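Local coordinates for BH0493 protein (Bacillus halodurans C-125, PDB 2QEE) that probably acts as a zinc-dependent hydrolase of the amidohydrolase superfamily, its exact reaction not established, at residues V143-P148 with A170-P175; L176-E181 with M222-P227; E205-L210 with R243-P248; P228-P233 with M259-K264. All blocks are in the same frame, centred on the assembly; numbering follows the deposited sequence. Where two conformers were deposited one is given.

Contact 1: residues V143-P148 with A170-P175; sequences VMTNDP and ALRLDP
Two torsions bring the key groups of N146 and R172 across to the facing backbone and side chains. N146 turns CG beside its own backbone N (chi1 -58°), which, with chi2 at 109°, aims OD1 at the backbone of A170 in the facing segment. R172 sets CG anti to its backbone N and stays extended to NE, crossing T145 at a slant on its way to D147.

The backbones bridge once, with N146 facing L171. N146 N donates to A170 O at 2.8 Å, almost on the line of that carbonyl, and R172 N gives a nearly straight bond (171°) to N146 O, also 2.8 Å, entering above the carbonyl plane. The side chain adds a third bond: A170 N reaches N146 OD1 at 2.9 Å, in the plane of the amide carbonyl. Replacing the amide by the methyl of an alanine removes OD1 and would probably leave A170 N without its side-chain acceptor.

Beyond the bridge, T145 CG2 lies 3.6 Å from R172 CD, while T145 OG1 bonds T29 O. R172 was modelled in two positions; in the one described, NH1 is 3.0 Å from D147 OD2, a salt bridge whose hydrogen bond is weak, and NH2 faces D174 OD2 by charge alone. D147 OD1 accepts from F149 N. P148 CG packs 3.8 Å from L171 CD1.

The T145 side chain also touches the zinc ligands H28 and H30, its nearest atom about 5 Å from the zinc ion. The directional N146 bonds are consistent with a fixed course for this loop, whereas the ion pairs in this conformer probably supply mainly charge attraction.

Contact 2: residues L176-E181 with M222-P227; sequences LLNEYE and MAVSLP
The carboxamide of N178 is the flat group here, and it meets S225 edge-on: S225 O lies just 9° out of the amide plane. N178 ND2 donates to S225 O at 2.9 Å with an N-H...O angle of 154°, and the donor stands nearly in line with the carbonyl. Apolar carbons come close as well. V224 CG2 is 3.9 Å from N178 ND2, the two side chains crossing at a slant, and L226 CD2 is 4.0 Å from N178 OD1.

The oxygen of the same amide accepts from R238 NH2 of helix 237-253. With both ends bonded, the group has its flip state defined and its rotation restrained. Cutting the amide back to an alanine would probably deprive S225 O of this donor and R238 of its acceptor.

The preceding residue, L177, supplies the apolar half. Its CD2 rests against the branch point of V224, 3.8 Å from CB, and the CG1 and CG2 methyls lie about as near. With chi1 at 65°, V224 has CG1 between the backbone N and the carbonyl carbon and CG2 anti to the N, which directs CG2 to L177 and N178 alike. Both L177 and V224 also touch F257 on the next strand.

V224 points at the helix and S225 away from it, the alternation expected of a strand. Helices 174-178, 180-189 and 200-217 link the parallel neighbours 171-172 and 222-226, a beta-alpha-beta crossover consistent with the distorted (beta/alpha)8 barrel of amidohydrolases.

Contact 3: residues E205-L210 with R243-P248; sequences EVKRFL and RDCLLP
Apolar packing carries this helix pair, and C245 is at its middle. The sulfur of C245 packs against the branched end of V206, SG lying 3.8 Å from V206 CG1 and just as near V206 CB. L210 reaches the next residue with one methyl: its CD1 is 3.9 Å from L246 CA, while L246 directs its own CB away. K207 faces C245, their CA atoms 5.3 Å apart.

The K207 side chain makes the second group. Its aliphatic contact is K207 CG, 3.8 Å from C245 CA. A bend farther out (chi3 96°) brings K207 NZ into van der Waals contact with P248 CB at 4.0 Å, the side chains crossing at about a right angle.

No hydrogen bond joins the two segments; charges are paired within each helix instead. R208 grips E205 side-on, NH2 to OE1 at 2.8 Å and NE to OE2, both nearly straight and near the guanidinium plane. R243 holds D244 in the same two-nitrogen manner, with NE to OD1 at 2.8 Å, and D244 OD2 also accepts from W198 NE1.

The axes of segments 205-210 and 243-248 pass 8.9 Å apart and cross at -27°, both running the same way. The second has a pi-type turn at 243-246 and a kink at P248. L176 touches V206 and L210 while L177 touches L246, so helix 174-178 packs against both helices, which strand 222-226 connects along the chain.

Contact 4: residues P228-P233 with M259-K264; sequences PTFSFP and MMIGVK
P228 and the G262 turn form the close part of this contact, and the F230 ring the looser one. The CA atoms of P228 and G262 come within 4.3 Å, and the edge of the proline ring rests on two successive carbonyls: P228 CD is 3.5 Å from V263 O and P228 CG is 3.6 Å from G262 O. P228 alone has 80 Å² covered by the facing segment, and no hydrogen bond crosses.

The backbone angles of G262 (phi 127°) are enough to require glycine, since a CB would jam against I261 O; the strand breaks here, at a residue with no side chain.

F230 packs at longer range. With CG anti to its backbone N (chi1 180°), its ring swings toward the strand and meets alternate residues obliquely: F230 CD2 is 4.4 Å from I261 CD1, and F230 CE2 is 4.3 Å from M259 SD. That sulfur stands 5.2 Å from the ring centroid, 52° off the normal, a Met-aromatic contact on a slant. R238 touches F230, and L289 and V286 of helix 284-292 pack on M259 and I261.

Toward the partly exposed margin K264 takes part with its backbone N and CB, N lying 4.1 Å from P228 CD. Its amine leads away to a salt bridge with E287 of the second subunit.

The chemistry is thus one of shape more than of polar bonds: a proline edge against carbonyls and a ring against sulfur and methyl join the loop to the strand, leaving the lysine charge for the subunit interface.

Overall arrangement
Contacts 1, 2 and 4 reach one mixed sheet, in which strands 171-172, 222-226 and 257-264 are consecutive parallel neighbours. Centres of contacts 1 and 2 are 10 Å apart, as are those of 2 and 4, whereas 1 and 4 are separated by 17 Å and do not touch. Contacts 1 and 2 share helix 174-178; backbone pairing of L226 with M260 and G262 joins 2 to 4. Contact 3, 13 Å from contact 2, also touches contact 1. Along the chain, 1 precedes the others, 3 alternates with both 2 and 4, and 2 closes before 4 opens. Contacts 1, 2 and 4 thus tie neighbouring strands and loops near the zinc, and contact 3 packs the helices outside them.

Contact 1: residues V143-P148 with A170-P175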
loop_
_atom_site.group_PDB
_atom_site.type_symbol
_atom_site.label_atom_id
_atom_site.label_comp_id
_atom_site.label_asym_id
_atom_site.label_seq_id
_atom_site.Cartn_x
_atom_site.Cartn_y
_atom_site.Cartn_z
ATOM N N VAL C 143 -20.943 -7.831 -20.355
ATOM C CA VAL C 143 -20.874 -6.526 -21.019
ATOM C C VAL C 143 -19.657 -6.536 -21.914
ATOM O O VAL C 143 -18.505 -6.820 -21.476
ATOM C CB VAL C 143 -20.877 -5.348 -20.056
ATOM C CG1 VAL C 143 -20.794 -4.041 -20.825
ATOM C CG2 VAL C 143 -22.170 -5.344 -19.172
ATOM N N MET C 144 -19.896 -6.181 -23.183
ATOM C CA MET C 144 -18.831 -6.152 -24.177
ATOM C C MET C 144 -18.094 -4.824 -24.136
ATOM O O MET C 144 -18.534 -3.857 -23.457
ATOM C CB MET C 144 -19.502 -6.331 -25.592
ATOM C CG MET C 144 -20.252 -7.681 -25.716
ATOM S SD MET C 144 -20.888 -7.833 -27.473
ATOM C CE MET C 144 -22.205 -6.660 -27.376
ATOM N N THR C 145 -17.027 -4.726 -24.944
ATOM C CA THR C 145 -16.391 -3.449 -25.272
ATOM C C THR C 145 -16.540 -3.238 -26.815
ATOM O O THR C 145 -15.955 -3.997 -27.577
ATOM C CB THR C 145 -14.902 -3.507 -24.913
ATOM O OG1 THR C 145 -14.801 -3.549 -23.469
ATOM C CG2 THR C 145 -14.200 -2.263 -25.410
ATOM N N ASN C 146 -17.389 -2.283 -27.182
ATOM C CA ASN C 146 -17.791 -2.108 -28.589
ATOM C C ASN C 146 -17.224 -0.816 -29.149
ATOM O O ASN C 146 -17.596 0.300 -28.737
ATOM C CB ASN C 146 -19.317 -2.160 -28.654
ATOM C CG ASN C 146 -19.852 -3.465 -28.086
ATOM O OD1 ASN C 146 -20.440 -3.465 -27.019
ATOM N ND2 ASN C 146 -19.577 -4.592 -28.759
ATOM N N ASP C 147 -16.329 -1.000 -30.116
ATOM C CA ASP C 147 -15.527 0.090 -30.650
ATOM C C ASP C 147 -15.923 0.386 -32.104
ATOM O O ASP C 147 -15.553 -0.375 -33.001
ATOM C CB ASP C 147 -14.057 -0.277 -30.611
ATOM C CG ASP C 147 -13.165 0.888 -31.005
ATOM O OD1 ASP C 147 -13.680 1.919 -31.472
ATOM O OD2 ASP C 147 -11.948 0.790 -30.787
ATOM N N PRO C 148 -16.678 1.462 -32.303
ATOM C CA PRO C 148 -17.190 1.770 -33.642
ATOM C C PRO C 148 -16.065 2.195 -34.583
ATOM O O PRO C 148 -16.294 2.334 -35.798
ATOM C CB PRO C 148 -18.141 2.903 -33.405
ATOM C CG PRO C 148 -17.766 3.497 -32.145
ATOM C CD PRO C 148 -17.135 2.434 -31.315
ATOM N N ALA C 170 -21.297 -1.875 -24.750
ATOM C CA ALA C 170 -20.793 -0.674 -24.115
ATOM C C ALA C 170 -19.960 0.082 -25.153
ATOM O O ALA C 170 -19.165 -0.548 -25.832
ATOM C CB ALA C 170 -19.892 -1.007 -22.877
ATOM N N LEU C 171 -20.187 1.375 -25.259
ATOM C CA LEU C 171 -19.645 2.206 -26.361
ATOM C C LEU C 171 -18.245 2.668 -25.938
ATOM O O LEU C 171 -18.157 3.522 -25.062
ATOM C CB LEU C 171 -20.575 3.415 -26.613
ATOM C CG LEU C 171 -20.199 4.427 -27.708
ATOM C CD1 LEU C 171 -19.866 3.680 -29.031
ATOM C CD2 LEU C 171 -21.333 5.437 -27.874
ATOM N N ARG C 172 -17.217 2.096 -26.567
ATOM C CA ARG C 172 -15.807 2.423 -26.279
ATOM C C ARG C 172 -15.420 3.644 -27.103
ATOM O O ARG C 172 -15.567 3.634 -28.334
ATOM C CB ARG C 172 -14.906 1.218 -26.593
ATOM C CG ARG C 172 -13.409 1.487 -26.382
ATOM C CD ARG C 172 -12.523 0.459 -27.038
ATOM N NE ARG C 172 -11.139 0.632 -26.587
ATOM C CZ ARG C 172 -10.242 1.343 -27.254
ATOM N NH1 ARG C 172 -10.602 1.916 -28.387
ATOM N NH2 ARG C 172 -8.994 1.479 -26.794
ATOM N N LEU C 173 -14.904 4.674 -26.436
ATOM C CA LEU C 173 -14.654 5.962 -27.122
ATOM C C LEU C 173 -13.199 6.455 -27.167
ATOM O O LEU C 173 -12.987 7.607 -27.557
ATOM C CB LEU C 173 -15.563 7.033 -26.548
ATOM C CG LEU C 173 -17.087 6.854 -26.770
ATOM C CD1 LEU C 173 -17.853 7.894 -26.010
ATOM C CD2 LEU C 173 -17.400 6.834 -28.282
ATOM N N ASP C 174 -12.219 5.597 -26.863
ATOM C CA ASP C 174 -10.804 6.002 -26.794
ATOM C C ASP C 174 -10.361 6.806 -28.064
ATOM O O ASP C 174 -9.796 7.887 -27.925
ATOM C CB ASP C 174 -9.894 4.792 -26.550
ATOM C CG ASP C 174 -10.149 4.176 -25.166
ATOM O OD1 ASP C 174 -11.291 4.178 -24.744
ATOM O OD2 ASP C 174 -9.217 3.732 -24.510
ATOM N N PRO C 175 -10.640 6.279 -29.270
ATOM C CA PRO C 175 -10.116 6.956 -30.478
ATOM C C PRO C 175 -10.671 8.348 -30.617
ATOM O O PRO C 175 -9.936 9.275 -31.047
ATOM C CB PRO C 175 -10.592 6.049 -31.617
ATOM C CG PRO C 175 -10.678 4.636 -30.954
ATOM C CD PRO C 175 -11.345 5.026 -29.621
#

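Contact 2: residues L176-E181 with M222-P227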
loop_
_atom_site.group_PDB
_atom_site.type_symbol
_atom_site.label_atom_id
_atom_site.label_comp_id
_atom_site.label_asym_id
_atom_site.label_seq_id
_atom_site.Cartn_x
_atom_site.Cartn_y
_atom_site.Cartn_z
ATOM N N LEU C 176 -11.937 8.526 -30.267
ATOM C CA LEU C 176 -12.548 9.844 -30.259
ATOM C C LEU C 176 -12.013 10.805 -29.204
ATOM O O LEU C 176 -11.700 11.944 -29.498
ATOM C CB LEU C 176 -14.065 9.751 -30.166
ATOM C CG LEU C 176 -14.826 11.067 -30.042
ATOM C CD1 LEU C 176 -14.820 11.729 -31.461
ATOM C CD2 LEU C 176 -16.294 10.855 -29.596
ATOM N N LEU C 177 -11.944 10.354 -27.959
ATOM C CA LEU C 177 -11.496 11.267 -26.919
ATOM C C LEU C 177 -9.985 11.484 -26.900
ATOM O O LEU C 177 -9.562 12.587 -26.598
ATOM C CB LEU C 177 -11.951 10.760 -25.522
ATOM C CG LEU C 177 -13.392 11.062 -25.111
ATOM C CD1 LEU C 177 -14.327 10.799 -26.215
ATOM C CD2 LEU C 177 -13.791 10.195 -23.919
ATOM N N ASN C 178 -9.214 10.422 -27.165
ATOM C CA ASN C 178 -7.758 10.410 -26.963
ATOM C C ASN C 178 -6.987 10.686 -28.245
ATOM O O ASN C 178 -5.815 11.055 -28.176
ATOM C CB ASN C 178 -7.286 9.060 -26.432
ATOM C CG ASN C 178 -7.811 8.788 -25.025
ATOM O OD1 ASN C 178 -8.293 9.715 -24.365
ATOM N ND2 ASN C 178 -7.798 7.510 -24.616
ATOM N N GLU C 179 -7.621 10.470 -29.392
ATOM C CA GLU C 179 -6.919 10.614 -30.695
ATOM C C GLU C 179 -7.720 11.458 -31.683
ATOM O O GLU C 179 -7.732 11.158 -32.904
ATOM C CB GLU C 179 -6.642 9.235 -31.272
ATOM C CG GLU C 179 -5.614 8.472 -30.466
ATOM C CD GLU C 179 -5.494 7.066 -30.930
ATOM O OE1 GLU C 179 -4.432 6.743 -31.519
ATOM O OE2 GLU C 179 -6.458 6.293 -30.729
ATOM N N TYR C 180 -8.365 12.518 -31.163
ATOM C CA TYR C 180 -9.303 13.294 -31.996
ATOM C C TYR C 180 -8.609 13.887 -33.244
ATOM O O TYR C 180 -9.244 13.999 -34.305
ATOM C CB TYR C 180 -9.961 14.408 -31.225
ATOM C CG TYR C 180 -11.032 15.146 -31.994
ATOM C CD1 TYR C 180 -12.240 14.515 -32.330
ATOM C CD2 TYR C 180 -10.836 16.460 -32.404
ATOM C CE1 TYR C 180 -13.209 15.170 -33.010
ATOM C CE2 TYR C 180 -11.840 17.152 -33.097
ATOM C CZ TYR C 180 -13.007 16.480 -33.422
ATOM O OH TYR C 180 -14.016 17.131 -34.083
ATOM N N GLU C 181 -7.333 14.256 -33.111
ATOM C CA GLU C 181 -6.653 14.933 -34.229
ATOM C C GLU C 181 -6.640 14.017 -35.448
ATOM O O GLU C 181 -6.738 14.498 -36.587
ATOM C CB GLU C 181 -5.225 15.401 -33.854
ATOM C CG GLU C 181 -5.169 16.634 -32.927
ATOM C CD GLU C 181 -5.710 17.927 -33.565
ATOM O OE1 GLU C 181 -5.720 18.018 -34.822
ATOM O OE2 GLU C 181 -6.130 18.841 -32.801
ATOM N N MET C 222 -20.929 4.423 -21.740
ATOM C CA MET C 222 -19.846 4.847 -22.642
ATOM C C MET C 222 -18.534 4.814 -21.849
ATOM O O MET C 222 -18.522 5.217 -20.677
ATOM C CB MET C 222 -20.098 6.292 -23.081
ATOM C CG MET C 222 -21.354 6.383 -24.019
ATOM S SD MET C 222 -21.645 8.093 -24.602
ATOM C CE MET C 222 -22.499 8.839 -23.200
ATOM N N ALA C 223 -17.447 4.384 -22.470
ATOM C CA ALA C 223 -16.222 4.151 -21.684
ATOM C C ALA C 223 -15.009 4.753 -22.367
ATOM O O ALA C 223 -14.951 4.831 -23.621
ATOM C CB ALA C 223 -16.004 2.687 -21.542
ATOM N N VAL C 224 -13.984 5.022 -21.553
ATOM C CA VAL C 224 -12.668 5.446 -22.084
ATOM C C VAL C 224 -11.603 5.012 -21.087
ATOM O O VAL C 224 -11.926 4.880 -19.892
ATOM C CB VAL C 224 -12.644 6.955 -22.323
ATOM C CG1 VAL C 224 -12.769 7.776 -20.985
ATOM C CG2 VAL C 224 -11.364 7.360 -23.096
ATOM N N SER C 225 -10.412 4.707 -21.605
ATOM C CA SER C 225 -9.232 4.499 -20.767
ATOM C C SER C 225 -8.345 5.719 -20.879
ATOM O O SER C 225 -8.201 6.329 -21.983
ATOM C CB SER C 225 -8.470 3.224 -21.124
ATOM O OG SER C 225 -7.866 3.303 -22.405
ATOM N N LEU C 226 -7.728 6.069 -19.759
ATOM C CA LEU C 226 -7.127 7.390 -19.595
ATOM C C LEU C 226 -5.778 7.275 -18.882
ATOM O O LEU C 226 -5.558 6.333 -18.105
ATOM C CB LEU C 226 -8.051 8.270 -18.789
ATOM C CG LEU C 226 -9.441 8.522 -19.347
ATOM C CD1 LEU C 226 -10.205 9.142 -18.209
ATOM C CD2 LEU C 226 -9.275 9.544 -20.524
ATOM N N PRO C 227 -4.842 8.163 -19.220
ATOM C CA PRO C 227 -3.449 8.101 -18.730
ATOM C C PRO C 227 -3.340 8.584 -17.300
ATOM O O PRO C 227 -4.248 9.234 -16.806
ATOM C CB PRO C 227 -2.709 9.102 -19.682
ATOM C CG PRO C 227 -3.742 10.098 -20.040
ATOM C CD PRO C 227 -5.026 9.250 -20.219
#

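Contact 3: residues E205-L210 with R243-P248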
loop_
_atom_site.group_PDB
_atom_site.type_symbol
_atom_site.label_atom_id
_atom_site.label_comp_id
_atom_site.label_asym_id
_atom_site.label_seq_id
_atom_site.Cartn_x
_atom_site.Cartn_y
_atom_site.Cartn_z
ATOM N N GLU C 205 -21.964 17.904 -34.412
ATOM C CA GLU C 205 -21.714 16.733 -35.199
ATOM C C GLU C 205 -21.089 15.648 -34.353
ATOM O O GLU C 205 -21.338 14.460 -34.587
ATOM C CB GLU C 205 -20.875 17.037 -36.425
ATOM C CG GLU C 205 -21.712 17.744 -37.512
ATOM C CD GLU C 205 -22.841 16.853 -38.029
ATOM O OE1 GLU C 205 -22.587 16.155 -39.020
ATOM O OE2 GLU C 205 -23.935 16.800 -37.404
ATOM N N VAL C 206 -20.294 16.036 -33.360
ATOM C CA VAL C 206 -19.756 14.985 -32.475
ATOM C C VAL C 206 -20.882 14.389 -31.582
ATOM O O VAL C 206 -20.956 13.159 -31.415
ATOM C CB VAL C 206 -18.511 15.471 -31.669
ATOM C CG1 VAL C 206 -18.124 14.442 -30.561
ATOM C CG2 VAL C 206 -17.325 15.645 -32.613
ATOM N N LYS C 207 -21.745 15.233 -31.012
ATOM C CA LYS C 207 -22.969 14.728 -30.340
ATOM C C LYS C 207 -23.805 13.816 -31.225
ATOM O O LYS C 207 -24.342 12.803 -30.758
ATOM C CB LYS C 207 -23.830 15.867 -29.849
ATOM C CG LYS C 207 -23.234 16.652 -28.696
ATOM C CD LYS C 207 -24.042 17.884 -28.384
ATOM C CE LYS C 207 -24.994 17.627 -27.291
ATOM N NZ LYS C 207 -25.426 18.924 -26.696
ATOM N N ARG C 208 -23.908 14.139 -32.511
ATOM C CA ARG C 208 -24.684 13.276 -33.385
ATOM C C ARG C 208 -23.999 11.925 -33.607
ATOM O O ARG C 208 -24.674 10.883 -33.715
ATOM C CB ARG C 208 -25.057 13.994 -34.711
ATOM C CG ARG C 208 -26.008 13.168 -35.576
ATOM C CD ARG C 208 -26.488 13.968 -36.794
ATOM N NE ARG C 208 -25.393 14.264 -37.721
ATOM C CZ ARG C 208 -24.916 13.408 -38.608
ATOM N NH1 ARG C 208 -25.456 12.206 -38.732
ATOM N NH2 ARG C 208 -23.921 13.761 -39.411
ATOM N N PHE C 209 -22.664 11.922 -33.638
ATOM C CA PHE C 209 -21.916 10.693 -33.739
ATOM C C PHE C 209 -22.269 9.818 -32.496
ATOM O O PHE C 209 -22.640 8.637 -32.621
ATOM C CB PHE C 209 -20.403 10.965 -33.835
ATOM C CG PHE C 209 -19.569 9.723 -33.798
ATOM C CD1 PHE C 209 -19.381 8.963 -34.931
ATOM C CD2 PHE C 209 -18.975 9.286 -32.588
ATOM C CE1 PHE C 209 -18.631 7.791 -34.930
ATOM C CE2 PHE C 209 -18.196 8.107 -32.555
ATOM C CZ PHE C 209 -18.032 7.334 -33.731
ATOM N N LEU C 210 -22.163 10.411 -31.310
ATOM C CA LEU C 210 -22.493 9.645 -30.096
ATOM C C LEU C 210 -23.953 9.144 -30.116
ATOM O O LEU C 210 -24.205 7.949 -29.835
ATOM C CB LEU C 210 -22.239 10.474 -28.850
ATOM C CG LEU C 210 -20.773 10.860 -28.659
ATOM C CD1 LEU C 210 -20.682 11.884 -27.493
ATOM C CD2 LEU C 210 -19.840 9.647 -28.469
ATOM N N ARG C 243 -16.594 17.785 -22.039
ATOM C CA ARG C 243 -17.402 18.931 -21.558
ATOM C C ARG C 243 -18.582 19.227 -22.485
ATOM O O ARG C 243 -19.742 19.287 -22.049
ATOM C CB ARG C 243 -16.554 20.204 -21.432
ATOM C CG ARG C 243 -17.271 21.402 -20.814
ATOM C CD ARG C 243 -16.524 22.730 -21.060
ATOM N NE ARG C 243 -16.224 22.952 -22.479
ATOM C CZ ARG C 243 -15.157 23.622 -22.951
ATOM N NH1 ARG C 243 -14.276 24.153 -22.134
ATOM N NH2 ARG C 243 -14.975 23.744 -24.261
ATOM N N ASP C 244 -18.283 19.386 -23.767
ATOM C CA ASP C 244 -19.280 19.910 -24.707
ATOM C C ASP C 244 -20.188 18.857 -25.312
ATOM O O ASP C 244 -21.285 19.199 -25.767
ATOM C CB ASP C 244 -18.607 20.677 -25.858
ATOM C CG ASP C 244 -17.930 21.949 -25.419
ATOM O OD1 ASP C 244 -18.241 22.483 -24.330
ATOM O OD2 ASP C 244 -17.051 22.410 -26.204
ATOM N N CYS C 245 -19.756 17.593 -25.354
ATOM C CA CYS C 245 -20.469 16.569 -26.093
ATOM C C CYS C 245 -20.873 15.400 -25.206
ATOM O O CYS C 245 -22.044 15.023 -25.127
ATOM C CB CYS C 245 -19.646 16.055 -27.286
ATOM S SG CYS C 245 -19.006 17.394 -28.390
ATOM N N LEU C 246 -19.889 14.790 -24.566
ATOM C CA LEU C 246 -20.130 13.478 -23.959
ATOM C C LEU C 246 -21.028 13.640 -22.738
ATOM O O LEU C 246 -21.979 12.890 -22.607
ATOM C CB LEU C 246 -18.785 12.812 -23.575
ATOM C CG LEU C 246 -18.956 11.378 -23.097
ATOM C CD1 LEU C 246 -17.757 10.580 -23.526
ATOM C CD2 LEU C 246 -19.180 11.345 -21.552
ATOM N N LEU C 247 -20.694 14.567 -21.839
ATOM C CA LEU C 247 -21.432 14.695 -20.570
ATOM C C LEU C 247 -22.887 15.086 -20.850
ATOM O O LEU C 247 -23.804 14.436 -20.323
ATOM C CB LEU C 247 -20.747 15.682 -19.622
ATOM C CG LEU C 247 -19.419 15.149 -19.034
ATOM C CD1 LEU C 247 -18.776 16.191 -18.148
ATOM C CD2 LEU C 247 -19.639 13.825 -18.270
ATOM N N PRO C 248 -23.113 16.119 -21.723
ATOM C CA PRO C 248 -24.545 16.429 -22.025
ATOM C C PRO C 248 -25.331 15.256 -22.633
ATOM O O PRO C 248 -26.464 15.005 -22.210
ATOM C CB PRO C 248 -24.462 17.564 -23.058
ATOM C CG PRO C 248 -23.079 18.168 -22.875
ATOM C CD PRO C 248 -22.186 17.047 -22.411
#

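Contact 4: residues P228-P233 with M259-K264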
loop_
_atom_site.group_PDB
_atom_site.type_symbol
_atom_site.label_atom_id
_atom_site.label_comp_id
_atom_site.label_asym_id
_atom_site.label_seq_id
_atom_site.Cartn_x
_atom_site.Cartn_y
_atom_site.Cartn_z
ATOM N N PRO C 228 -2.186 8.336 -16.640
ATOM C CA PRO C 228 -1.968 8.820 -15.273
ATOM C C PRO C 228 -2.047 10.342 -15.146
ATOM O O PRO C 228 -2.352 10.858 -14.060
ATOM C CB PRO C 228 -0.514 8.375 -14.968
ATOM C CG PRO C 228 -0.311 7.172 -15.934
ATOM C CD PRO C 228 -1.080 7.506 -17.173
ATOM N N THR C 229 -1.788 11.030 -16.260
ATOM C CA THR C 229 -1.825 12.488 -16.311
ATOM C C THR C 229 -3.236 13.064 -16.516
ATOM O O THR C 229 -3.397 14.276 -16.612
ATOM C CB THR C 229 -0.925 12.975 -17.490
ATOM O OG1 THR C 229 -1.252 12.240 -18.680
ATOM C CG2 THR C 229 0.543 12.708 -17.153
ATOM N N PHE C 230 -4.248 12.218 -16.604
ATOM C CA PHE C 230 -5.616 12.691 -16.840
ATOM C C PHE C 230 -5.988 13.869 -15.977
ATOM O O PHE C 230 -5.903 13.803 -14.743
ATOM C CB PHE C 230 -6.651 11.584 -16.576
ATOM C CG PHE C 230 -8.063 12.030 -16.816
ATOM C CD1 PHE C 230 -8.460 12.449 -18.086
ATOM C CD2 PHE C 230 -8.997 12.026 -15.774
ATOM C CE1 PHE C 230 -9.787 12.880 -18.308
ATOM C CE2 PHE C 230 -10.330 12.440 -16.037
ATOM C CZ PHE C 230 -10.686 12.871 -17.279
ATOM N N SER C 231 -6.471 14.919 -16.623
ATOM C CA SER C 231 -6.955 16.059 -15.866
ATOM C C SER C 231 -8.272 16.557 -16.456
ATOM O O SER C 231 -8.560 16.348 -17.635
ATOM C CB SER C 231 -5.924 17.187 -15.824
ATOM O OG SER C 231 -5.981 17.925 -17.017
ATOM N N PHE C 232 -9.094 17.145 -15.598
ATOM C CA PHE C 232 -10.358 17.731 -16.048
ATOM C C PHE C 232 -10.792 18.785 -15.052
ATOM O O PHE C 232 -10.794 18.529 -13.836
ATOM C CB PHE C 232 -11.472 16.673 -16.187
ATOM C CG PHE C 232 -12.703 17.218 -16.827
ATOM C CD1 PHE C 232 -13.686 17.888 -16.065
ATOM C CD2 PHE C 232 -12.839 17.150 -18.210
ATOM C CE1 PHE C 232 -14.828 18.461 -16.703
ATOM C CE2 PHE C 232 -14.014 17.714 -18.867
ATOM C CZ PHE C 232 -14.991 18.364 -18.093
ATOM N N PRO C 233 -11.229 19.975 -15.547
ATOM C CA PRO C 233 -11.319 20.476 -16.932
ATOM C C PRO C 233 -9.940 20.513 -17.588
ATOM O O PRO C 233 -8.909 20.557 -16.904
ATOM C CB PRO C 233 -11.846 21.909 -16.783
ATOM C CG PRO C 233 -12.418 22.002 -15.386
ATOM C CD PRO C 233 -11.749 20.923 -14.553
ATOM N N MET C 259 -14.779 5.479 -16.674
ATOM C CA MET C 259 -13.420 5.957 -16.862
ATOM C C MET C 259 -12.469 4.943 -16.233
ATOM O O MET C 259 -12.604 4.645 -15.061
ATOM C CB MET C 259 -13.226 7.297 -16.187
ATOM C CG MET C 259 -14.186 8.392 -16.676
ATOM S SD MET C 259 -13.864 10.018 -15.993
ATOM C CE MET C 259 -14.496 9.835 -14.368
ATOM N N MET C 260 -11.559 4.419 -17.033
ATOM C CA MET C 260 -10.563 3.461 -16.567
ATOM C C MET C 260 -9.225 4.195 -16.597
ATOM O O MET C 260 -8.688 4.415 -17.676
ATOM C CB MET C 260 -10.601 2.245 -17.486
ATOM C CG MET C 260 -12.053 1.677 -17.508
ATOM S SD MET C 260 -12.202 0.115 -18.378
ATOM C CE MET C 260 -10.863 0.067 -19.533
ATOM N N ILE C 261 -8.722 4.593 -15.418
ATOM C CA ILE C 261 -7.703 5.611 -15.378
ATOM C C ILE C 261 -6.363 4.995 -14.911
ATOM O O ILE C 261 -6.333 4.256 -13.931
ATOM C CB ILE C 261 -8.111 6.716 -14.402
ATOM C CG1 ILE C 261 -9.370 7.466 -14.912
ATOM C CG2 ILE C 261 -6.923 7.717 -14.210
ATOM C CD1 ILE C 261 -10.114 8.277 -13.802
ATOM N N GLY C 262 -5.259 5.327 -15.591
ATOM C CA GLY C 262 -3.924 5.007 -15.033
ATOM C C GLY C 262 -3.014 4.236 -15.984
ATOM O O GLY C 262 -1.867 3.940 -15.621
ATOM N N VAL C 263 -3.471 3.993 -17.214
ATOM C CA VAL C 263 -2.687 3.193 -18.170
ATOM C C VAL C 263 -1.764 4.131 -18.950
ATOM O O VAL C 263 -2.213 5.157 -19.478
ATOM C CB VAL C 263 -3.585 2.348 -19.133
ATOM C CG1 VAL C 263 -4.541 3.225 -19.970
ATOM C CG2 VAL C 263 -2.711 1.494 -20.009
ATOM N N LYS C 264 -0.485 3.810 -18.934
ATOM C CA LYS C 264 0.507 4.536 -19.742
ATOM C C LYS C 264 0.791 3.676 -21.001
ATOM O O LYS C 264 1.440 2.632 -20.946
ATOM C CB LYS C 264 1.772 4.786 -18.893
ATOM C CG LYS C 264 2.881 5.505 -19.702
ATOM C CD LYS C 264 3.968 6.078 -18.742
ATOM C CE LYS C 264 4.887 7.036 -19.511
ATOM N NZ LYS C 264 6.151 7.326 -18.779
#